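Long-range contacts in uncharacterized Thioredoxin-like protein (Aeropyrum pernix, PDB 3HA9), which is of unknown function but has a thioredoxin-like fold and is probably an oxidoreductase, perhaps with antioxidant activity: residues Phe44-Cys49 / Asp75-Glu80; Val39-Phe44 / Arg67-Ile72. One frame throughout, in Å; residues are numbered along the deposited sequence.

After helix 3-18 and strands 22-23 and 29-30, the chain enters strand 39-45, which serves both contacts. Residues 39-44 begin contact 2, and residues 44-49 carry on into contact 1, so the two share Phe-44. The chain then runs through helix 52-65. Contact 2 closes the first loop when residues 67-72 pair with strand 39-45. Contact 1 closes the second at residues 75-80, where strand 69-75 ends and helix 79-85 begins. The segments alternate along the chain, so the two loops cross. Their centres lie about 18 Å apart. Contact 2 joins two neighbouring strands of the central sheet. Contact 1 joins their ends and the turns after them, one carrying Cys-49 of the Cys-49 to Cys-52 disulfide.

Contact 1 (Phe44-Cys49 / Asp75-Glu80)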
ATOM      1  N   PHE A  44      -2.961   1.916   1.809  1.00  9.74           N
ATOM      2  CA  PHE A  44      -4.286   1.698   1.202  1.00  9.54           C
ATOM      3  C   PHE A  44      -5.176   2.838   1.629  1.00  9.10           C
ATOM      4  O   PHE A  44      -5.351   3.066   2.824  1.00 11.02           O
ATOM      5  CB  PHE A  44      -4.862   0.363   1.678  1.00  9.39           C
ATOM      6  CG  PHE A  44      -4.123  -0.828   1.130  1.00 10.09           C
ATOM      7  CD1 PHE A  44      -4.580  -1.446  -0.042  1.00  9.48           C
ATOM      8  CD2 PHE A  44      -2.949  -1.304   1.748  1.00 10.43           C
ATOM      9  CE1 PHE A  44      -3.899  -2.543  -0.579  1.00  9.84           C
ATOM     10  CE2 PHE A  44      -2.252  -2.407   1.215  1.00 10.10           C
ATOM     11  CZ  PHE A  44      -2.711  -3.013   0.067  1.00 10.86           C
ATOM     12  N   MET A  45      -5.708   3.568   0.648  1.00  8.29           N
ATOM     13  CA  MET A  45      -6.385   4.838   0.945  1.00  8.37           C
ATOM     14  C   MET A  45      -7.484   5.155  -0.066  1.00  8.82           C
ATOM     15  O   MET A  45      -7.744   4.367  -0.977  1.00  7.52           O
ATOM     16  CB  MET A  45      -5.361   5.986   1.090  1.00  8.59           C
ATOM     17  CG  MET A  45      -4.289   6.093  -0.028  1.00  9.11           C
ATOM     18  SD  MET A  45      -4.893   6.583  -1.667  1.00  3.50           S
ATOM     19  CE  MET A  45      -5.210   8.309  -1.367  1.00 11.65           C
ATOM     20  N   ALA A  46      -8.139   6.294   0.134  1.00  9.11           N
ATOM     21  CA  ALA A  46      -9.153   6.820  -0.790  1.00 10.03           C
ATOM     22  C   ALA A  46      -9.055   8.323  -0.716  1.00 10.43           C
ATOM     23  O   ALA A  46      -8.707   8.874   0.344  1.00 11.18           O
ATOM     24  CB  ALA A  46     -10.560   6.344  -0.375  1.00  9.69           C
ATOM     25  N   ALA A  47      -9.349   8.994  -1.826  1.00  9.88           N
ATOM     26  CA  ALA A  47      -9.129  10.437  -1.902  1.00 10.71           C
ATOM     27  C   ALA A  47     -10.046  11.224  -0.969  1.00 10.74           C
ATOM     28  O   ALA A  47      -9.697  12.316  -0.529  1.00 11.35           O
ATOM     29  CB  ALA A  47      -9.261  10.920  -3.332  1.00 10.40           C
ATOM     30  N   TRP A  48     -11.205  10.656  -0.647  1.00 10.96           N
ATOM     31  CA  TRP A  48     -12.161  11.297   0.273  1.00 11.02           C
ATOM     32  C   TRP A  48     -11.997  10.923   1.757  1.00 11.97           C
ATOM     33  O   TRP A  48     -12.696  11.444   2.624  1.00 12.07           O
ATOM     34  CB  TRP A  48     -13.584  10.944  -0.175  1.00 11.33           C
ATOM     35  CG  TRP A  48     -13.847   9.481  -0.153  1.00  9.67           C
ATOM     36  CD1 TRP A  48     -13.608   8.597  -1.163  1.00  8.48           C
ATOM     37  CD2 TRP A  48     -14.420   8.722   0.915  1.00  9.76           C
ATOM     38  NE1 TRP A  48     -13.966   7.332  -0.780  1.00  9.58           N
ATOM     39  CE2 TRP A  48     -14.479   7.377   0.485  1.00  9.24           C
ATOM     40  CE3 TRP A  48     -14.873   9.041   2.198  1.00  9.62           C
ATOM     41  CZ2 TRP A  48     -14.969   6.349   1.297  1.00 10.82           C
ATOM     42  CZ3 TRP A  48     -15.368   8.024   3.000  1.00 11.41           C
ATOM     43  CH2 TRP A  48     -15.421   6.693   2.543  1.00 10.41           C
ATOM     44  N   CYS A  49     -11.069  10.026   2.057  1.00 12.19           N
ATOM     45  CA  CYS A  49     -10.882   9.519   3.417  1.00 12.73           C
ATOM     46  C   CYS A  49     -10.463  10.669   4.352  1.00 12.66           C
ATOM     47  O   CYS A  49      -9.476  11.338   4.080  1.00 12.16           O
ATOM     48  CB  CYS A  49      -9.840   8.374   3.380  1.00 13.26           C
ATOM     49  SG  CYS A  49      -8.731   8.134   4.834  1.00 16.28           S
ATOM     50  N   ASP A  75      -4.888   3.531  -4.105  1.00  9.57           N
ATOM     51  CA  ASP A  75      -6.268   3.991  -3.977  1.00  9.45           C
ATOM     52  C   ASP A  75      -7.117   2.824  -4.421  1.00  9.70           C
ATOM     53  O   ASP A  75      -7.083   2.444  -5.599  1.00 10.25           O
ATOM     54  CB  ASP A  75      -6.510   5.224  -4.871  1.00  9.51           C
ATOM     55  CG  ASP A  75      -7.904   5.830  -4.692  1.00  9.29           C
ATOM     56  OD1 ASP A  75      -8.828   5.126  -4.242  1.00  9.78           O
ATOM     57  OD2 ASP A  75      -8.069   7.034  -5.007  1.00 10.51           O
ATOM     58  N   PHE A  76      -7.863   2.243  -3.477  1.00  9.60           N
ATOM     59  CA  PHE A  76      -8.687   1.085  -3.796  1.00  9.81           C
ATOM     60  C   PHE A  76     -10.151   1.454  -3.950  1.00 10.75           C
ATOM     61  O   PHE A  76     -11.012   0.567  -4.070  1.00 11.07           O
ATOM     62  CB  PHE A  76      -8.466  -0.070  -2.778  1.00 10.00           C
ATOM     63  CG  PHE A  76      -8.984   0.199  -1.377  1.00  9.10           C
ATOM     64  CD1 PHE A  76     -10.276  -0.197  -0.998  1.00  9.07           C
ATOM     65  CD2 PHE A  76      -8.150   0.768  -0.421  1.00  9.82           C
ATOM     66  CE1 PHE A  76     -10.735  -0.008   0.312  1.00 11.35           C
ATOM     67  CE2 PHE A  76      -8.593   0.965   0.892  1.00  9.60           C
ATOM     68  CZ  PHE A  76      -9.890   0.566   1.256  1.00  9.50           C
ATOM     69  N   TRP A  77     -10.447   2.761  -3.961  1.00 10.21           N
ATOM     70  CA  TRP A  77     -11.836   3.195  -4.044  1.00 10.19           C
ATOM     71  C   TRP A  77     -12.255   3.257  -5.524  1.00 10.11           C
ATOM     72  O   TRP A  77     -12.479   4.323  -6.096  1.00 10.37           O
ATOM     73  CB  TRP A  77     -12.048   4.520  -3.288  1.00  9.41           C
ATOM     74  CG  TRP A  77     -13.500   4.714  -2.932  1.00 10.25           C
ATOM     75  CD1 TRP A  77     -14.402   5.494  -3.582  1.00  8.66           C
ATOM     76  CD2 TRP A  77     -14.207   4.062  -1.879  1.00  9.44           C
ATOM     77  NE1 TRP A  77     -15.635   5.397  -2.976  1.00 11.29           N
ATOM     78  CE2 TRP A  77     -15.537   4.526  -1.923  1.00 10.93           C
ATOM     79  CE3 TRP A  77     -13.835   3.153  -0.876  1.00  9.47           C
ATOM     80  CZ2 TRP A  77     -16.512   4.087  -1.028  1.00 11.20           C
ATOM     81  CZ3 TRP A  77     -14.815   2.722   0.031  1.00 10.28           C
ATOM     82  CH2 TRP A  77     -16.137   3.199  -0.060  1.00  9.79           C
ATOM     83  N   THR A  78     -12.329   2.074  -6.134  1.00 10.19           N
ATOM     84  CA  THR A  78     -12.581   1.930  -7.558  1.00 10.72           C
ATOM     85  C   THR A  78     -13.871   1.155  -7.795  1.00 11.50           C
ATOM     86  O   THR A  78     -14.332   0.425  -6.912  1.00 11.08           O
ATOM     87  CB  THR A  78     -11.451   1.105  -8.233  1.00 10.55           C
ATOM     88  OG1 THR A  78     -11.393  -0.207  -7.642  1.00 11.53           O
ATOM     89  CG2 THR A  78     -10.102   1.801  -8.085  1.00  9.74           C
ATOM     90  N   ALA A  79     -14.437   1.296  -8.997  1.00 11.94           N
ATOM     91  CA  ALA A  79     -15.699   0.616  -9.306  1.00 11.77           C
ATOM     92  C   ALA A  79     -15.602  -0.887  -9.055  1.00 12.56           C
ATOM     93  O   ALA A  79     -16.533  -1.492  -8.510  1.00 12.52           O
ATOM     94  CB  ALA A  79     -16.119   0.902 -10.742  1.00 12.63           C
ATOM     95  N   GLU A  80     -14.480  -1.483  -9.450  1.00 12.04           N
ATOM     96  CA  GLU A  80     -14.312  -2.929  -9.340  1.00 12.61           C
ATOM     97  C   GLU A  80     -14.262  -3.363  -7.874  1.00 12.48           C
ATOM     98  O   GLU A  80     -14.884  -4.366  -7.482  1.00 12.47           O
ATOM     99  CB  GLU A  80     -13.041  -3.384 -10.078  1.00 12.72           C
ATOM    100  CG  GLU A  80     -13.111  -3.306 -11.596  1.00 15.31           C
ATOM    101  CD  GLU A  80     -12.964  -1.877 -12.166  1.00 20.17           C
ATOM    102  OE1 GLU A  80     -12.500  -0.935 -11.463  1.00 20.10           O
ATOM    103  OE2 GLU A  80     -13.328  -1.701 -13.349  1.00 22.50           O
TER
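Trp-77 receives the edge of Trp-48 on one face of its indole. The pair is edge-to-face, with the two five-membered rings tilted 71° apart. Trp-48 NE1 stands 3.2 Å above the Trp-77 plane, toward the rim. Both ring nitrogens are donors and do not bond each other; Trp-77 NE1 gives to Pro-93 O. Trp-77 CB also packs on Ala-46 CB at 3.7 Å. An alanine in place of Trp-77 would probably leave the Trp-48 edge without its aromatic face and the Pro-93 carbonyl without this donor.

Met-45 and Asp-75 form the last parallel bridge between strands 39-45 and 69-75. Two bends, at chi1 (48°) and chi2 (68°), lay Met-45 SD against Asp-75, 3.8 Å from its CB. Met-45 O accepts from Phe-76 N at 3.3 Å. Asp-75 OD1 turns back onto its own chain and takes Trp-77 N at 2.9 Å, an Asx turn. Phe-76 CE2 lies 3.9 Å from Phe-44 CB.

Cys-49, the residue after Trp-48, is joined to Cys-52, a CxxC pair at a helix start as in thioredoxins. One backbone bond crosses, so the contact is mostly aromatic and apolar packing beside the disulfide.

Contact 2 (Val39-Phe44 / Arg67-Ile72); sequences VVILWF and REISVI
Trp-43 meets Ile-72 through its CB, 3.8 Å from Ile-72 O, and the flat indole leads away from strand 69-75. CG lies anti to the backbone N (chi1 178°), which sends the ring toward helix 52-65. There the side chain touches Cys-52, Met-55, Ala-56 and Leu-59. It also touches Ile-134 of strand 133-138, and NE1 at the ring edge bonds to Asp-132 OD1.

The two strands and helix 52-65 between them form a beta-alpha-beta unit of the thioredoxin-like fold. The strands run parallel, 20° apart. Strand 39-45 is central in a five-stranded mixed sheet, between 69-75 and the antiparallel strand 133-138.

Five backbone bonds join the segments. Val-39 N gives to Glu-68 O, and Val-39 O takes Ser-70 N. Ile-41 bonds in the same way to Ser-70 O and Ile-72 N, and Trp-43 N gives to Ile-72 O. The bonds are nearly straight, and the CA-H groups of Ile-69, Val-40 and Val-71 meet, in turn, Val-39 O, Ser-70 O and Ile-41 O.

Side chains split between the two faces. Val-39, Ile-41, Ile-69 and Val-71 share one. The Ile-41 and Ile-69 side chains cross at a slant, with Ile-41 CD1 3.7 Å from Ile-69 CG2. Val-40, Leu-42, Ser-70 and Ile-72 share the other. Ser-70 OG bonds weakly to Gly-37 N. Leu-42 and Ile-72 lie side by side and point the same way. Ile-72 CD1 rests against two methyls of strand 39-45, 3.8 Å from Leu-42 CD2 and 3.9 Å from Val-40 CG1.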
ATOM      1  N   VAL A  39      12.797  -0.038   2.615  1.00 18.36           N
ATOM      2  CA  VAL A  39      11.553  -0.214   3.349  1.00 16.98           C
ATOM      3  C   VAL A  39      10.426   0.233   2.430  1.00 16.01           C
ATOM      4  O   VAL A  39      10.443   1.352   1.929  1.00 15.60           O
ATOM      5  CB  VAL A  39      11.566   0.633   4.635  1.00 16.75           C
ATOM      6  CG1 VAL A  39      10.231   0.579   5.344  1.00 17.33           C
ATOM      7  CG2 VAL A  39      12.684   0.172   5.553  1.00 18.41           C
ATOM      8  N   VAL A  40       9.451  -0.654   2.223  1.00 14.60           N
ATOM      9  CA  VAL A  40       8.350  -0.379   1.316  1.00 14.11           C
ATOM     10  C   VAL A  40       7.104  -0.186   2.158  1.00 13.53           C
ATOM     11  O   VAL A  40       6.773  -1.032   2.985  1.00 13.62           O
ATOM     12  CB  VAL A  40       8.179  -1.527   0.304  1.00 14.38           C
ATOM     13  CG1 VAL A  40       6.950  -1.293  -0.596  1.00 15.11           C
ATOM     14  CG2 VAL A  40       9.458  -1.690  -0.543  1.00 15.09           C
ATOM     15  N   ILE A  41       6.435   0.955   1.989  1.00 13.12           N
ATOM     16  CA  ILE A  41       5.174   1.191   2.677  1.00 12.52           C
ATOM     17  C   ILE A  41       4.007   1.154   1.686  1.00 12.16           C
ATOM     18  O   ILE A  41       3.939   1.991   0.785  1.00 12.70           O
ATOM     19  CB  ILE A  41       5.189   2.557   3.443  1.00 12.50           C
ATOM     20  CG1 ILE A  41       6.379   2.605   4.422  1.00 14.35           C
ATOM     21  CG2 ILE A  41       3.818   2.801   4.113  1.00 12.67           C
ATOM     22  CD1 ILE A  41       6.458   3.872   5.267  1.00 13.39           C
ATOM     23  N   LEU A  42       3.108   0.175   1.849  1.00 11.53           N
ATOM     24  CA  LEU A  42       1.880   0.125   1.064  1.00 11.67           C
ATOM     25  C   LEU A  42       0.819   0.890   1.839  1.00 11.56           C
ATOM     26  O   LEU A  42       0.504   0.541   2.971  1.00 12.50           O
ATOM     27  CB  LEU A  42       1.419  -1.325   0.820  1.00 11.81           C
ATOM     28  CG  LEU A  42       2.435  -2.287   0.208  1.00 12.44           C
ATOM     29  CD1 LEU A  42       1.730  -3.617  -0.135  1.00 12.96           C
ATOM     30  CD2 LEU A  42       3.049  -1.688  -1.044  1.00 12.71           C
ATOM     31  N   TRP A  43       0.306   1.965   1.252  1.00 10.75           N
ATOM     32  CA  TRP A  43      -0.685   2.769   1.941  1.00  9.62           C
ATOM     33  C   TRP A  43      -2.012   2.639   1.198  1.00 10.24           C
ATOM     34  O   TRP A  43      -2.155   3.182   0.099  1.00  9.94           O
ATOM     35  CB  TRP A  43      -0.234   4.229   1.973  1.00 10.07           C
ATOM     36  CG  TRP A  43      -1.244   5.126   2.645  1.00 10.75           C
ATOM     37  CD1 TRP A  43      -2.111   4.784   3.646  1.00 10.69           C
ATOM     38  CD2 TRP A  43      -1.484   6.497   2.353  1.00  9.75           C
ATOM     39  NE1 TRP A  43      -2.887   5.863   3.991  1.00 10.97           N
ATOM     40  CE2 TRP A  43      -2.522   6.931   3.212  1.00 10.61           C
ATOM     41  CE3 TRP A  43      -0.942   7.404   1.428  1.00  9.98           C
ATOM     42  CZ2 TRP A  43      -3.026   8.247   3.188  1.00 11.34           C
ATOM     43  CZ3 TRP A  43      -1.446   8.734   1.408  1.00 11.96           C
ATOM     44  CH2 TRP A  43      -2.472   9.134   2.294  1.00 10.33           C
ATOM     45  N   PHE A  44      -2.961   1.916   1.809  1.00  9.74           N
ATOM     46  CA  PHE A  44      -4.286   1.698   1.202  1.00  9.54           C
ATOM     47  C   PHE A  44      -5.176   2.838   1.629  1.00  9.10           C
ATOM     48  O   PHE A  44      -5.351   3.066   2.824  1.00 11.02           O
ATOM     49  CB  PHE A  44      -4.862   0.363   1.678  1.00  9.39           C
ATOM     50  CG  PHE A  44      -4.123  -0.828   1.130  1.00 10.09           C
ATOM     51  CD1 PHE A  44      -4.580  -1.446  -0.042  1.00  9.48           C
ATOM     52  CD2 PHE A  44      -2.949  -1.304   1.748  1.00 10.43           C
ATOM     53  CE1 PHE A  44      -3.899  -2.543  -0.579  1.00  9.84           C
ATOM     54  CE2 PHE A  44      -2.252  -2.407   1.215  1.00 10.10           C
ATOM     55  CZ  PHE A  44      -2.711  -3.013   0.067  1.00 10.86           C
ATOM     56  N   ARG A  67      15.549   8.349   3.333  1.00 20.21           N
ATOM     57  CA  ARG A  67      15.650   8.144   1.884  1.00 20.33           C
ATOM     58  C   ARG A  67      15.435   6.696   1.465  1.00 19.78           C
ATOM     59  O   ARG A  67      15.190   6.416   0.287  1.00 19.95           O
ATOM     60  CB  ARG A  67      16.994   8.660   1.346  1.00 20.42           C
ATOM     61  CG  ARG A  67      18.233   7.954   1.876  1.00 21.06           C
ATOM     62  CD  ARG A  67      19.489   8.418   1.117  1.00 20.91           C
ATOM     63  NE  ARG A  67      19.551   7.846  -0.234  1.00 20.28           N
ATOM     64  CZ  ARG A  67      20.241   8.370  -1.246  1.00 20.99           C
ATOM     65  NH1 ARG A  67      20.929   9.498  -1.078  1.00 18.68           N
ATOM     66  NH2 ARG A  67      20.238   7.770  -2.435  1.00 20.28           N
ATOM     67  N   GLU A  68      15.543   5.775   2.419  1.00 19.58           N
ATOM     68  CA  GLU A  68      15.380   4.364   2.100  1.00 19.76           C
ATOM     69  C   GLU A  68      13.926   3.891   2.115  1.00 18.81           C
ATOM     70  O   GLU A  68      13.650   2.745   1.806  1.00 19.47           O
ATOM     71  CB  GLU A  68      16.271   3.476   2.976  1.00 19.94           C
ATOM     72  CG  GLU A  68      17.724   3.441   2.516  1.00 23.31           C
ATOM     73  CD  GLU A  68      17.883   3.059   1.039  1.00 26.82           C
ATOM     74  OE1 GLU A  68      17.165   2.148   0.555  1.00 26.99           O
ATOM     75  OE2 GLU A  68      18.732   3.674   0.363  1.00 27.15           O
ATOM     76  N   ILE A  69      13.003   4.776   2.464  1.00 17.81           N
ATOM     77  CA  ILE A  69      11.571   4.451   2.390  1.00 16.88           C
ATOM     78  C   ILE A  69      10.992   4.732   1.000  1.00 16.46           C
ATOM     79  O   ILE A  69      11.227   5.809   0.419  1.00 15.74           O
ATOM     80  CB  ILE A  69      10.745   5.254   3.417  1.00 16.54           C
ATOM     81  CG1 ILE A  69      11.098   4.826   4.834  1.00 17.49           C
ATOM     82  CG2 ILE A  69       9.220   5.116   3.140  1.00 18.78           C
ATOM     83  CD1 ILE A  69      10.519   5.741   5.879  1.00 19.10           C
ATOM     84  N   SER A  70      10.222   3.776   0.478  1.00 14.78           N
ATOM     85  CA  SER A  70       9.417   4.019  -0.721  1.00 14.46           C
ATOM     86  C   SER A  70       7.958   3.863  -0.365  1.00 13.71           C
ATOM     87  O   SER A  70       7.554   2.790   0.068  1.00 14.72           O
ATOM     88  CB  SER A  70       9.782   3.046  -1.843  1.00 14.44           C
ATOM     89  OG  SER A  70      11.092   3.309  -2.346  1.00 16.26           O
ATOM     90  N   VAL A  71       7.182   4.929  -0.532  1.00 12.75           N
ATOM     91  CA  VAL A  71       5.731   4.879  -0.319  1.00 12.23           C
ATOM     92  C   VAL A  71       5.008   4.517  -1.617  1.00 11.89           C
ATOM     93  O   VAL A  71       5.259   5.113  -2.694  1.00 11.83           O
ATOM     94  CB  VAL A  71       5.179   6.235   0.233  1.00 12.45           C
ATOM     95  CG1 VAL A  71       3.632   6.244   0.242  1.00 12.91           C
ATOM     96  CG2 VAL A  71       5.760   6.516   1.626  1.00 13.15           C
ATOM     97  N   ILE A  72       4.121   3.533  -1.524  1.00 10.96           N
ATOM     98  CA  ILE A  72       3.234   3.203  -2.632  1.00 10.82           C
ATOM     99  C   ILE A  72       1.803   3.560  -2.195  1.00 10.88           C
ATOM    100  O   ILE A  72       1.270   2.929  -1.278  1.00 10.68           O
ATOM    101  CB  ILE A  72       3.346   1.724  -3.054  1.00 11.12           C
ATOM    102  CG1 ILE A  72       4.832   1.371  -3.332  1.00 12.46           C
ATOM    103  CG2 ILE A  72       2.430   1.449  -4.242  1.00 11.49           C
ATOM    104  CD1 ILE A  72       5.104  -0.059  -3.790  1.00 16.62           C
TER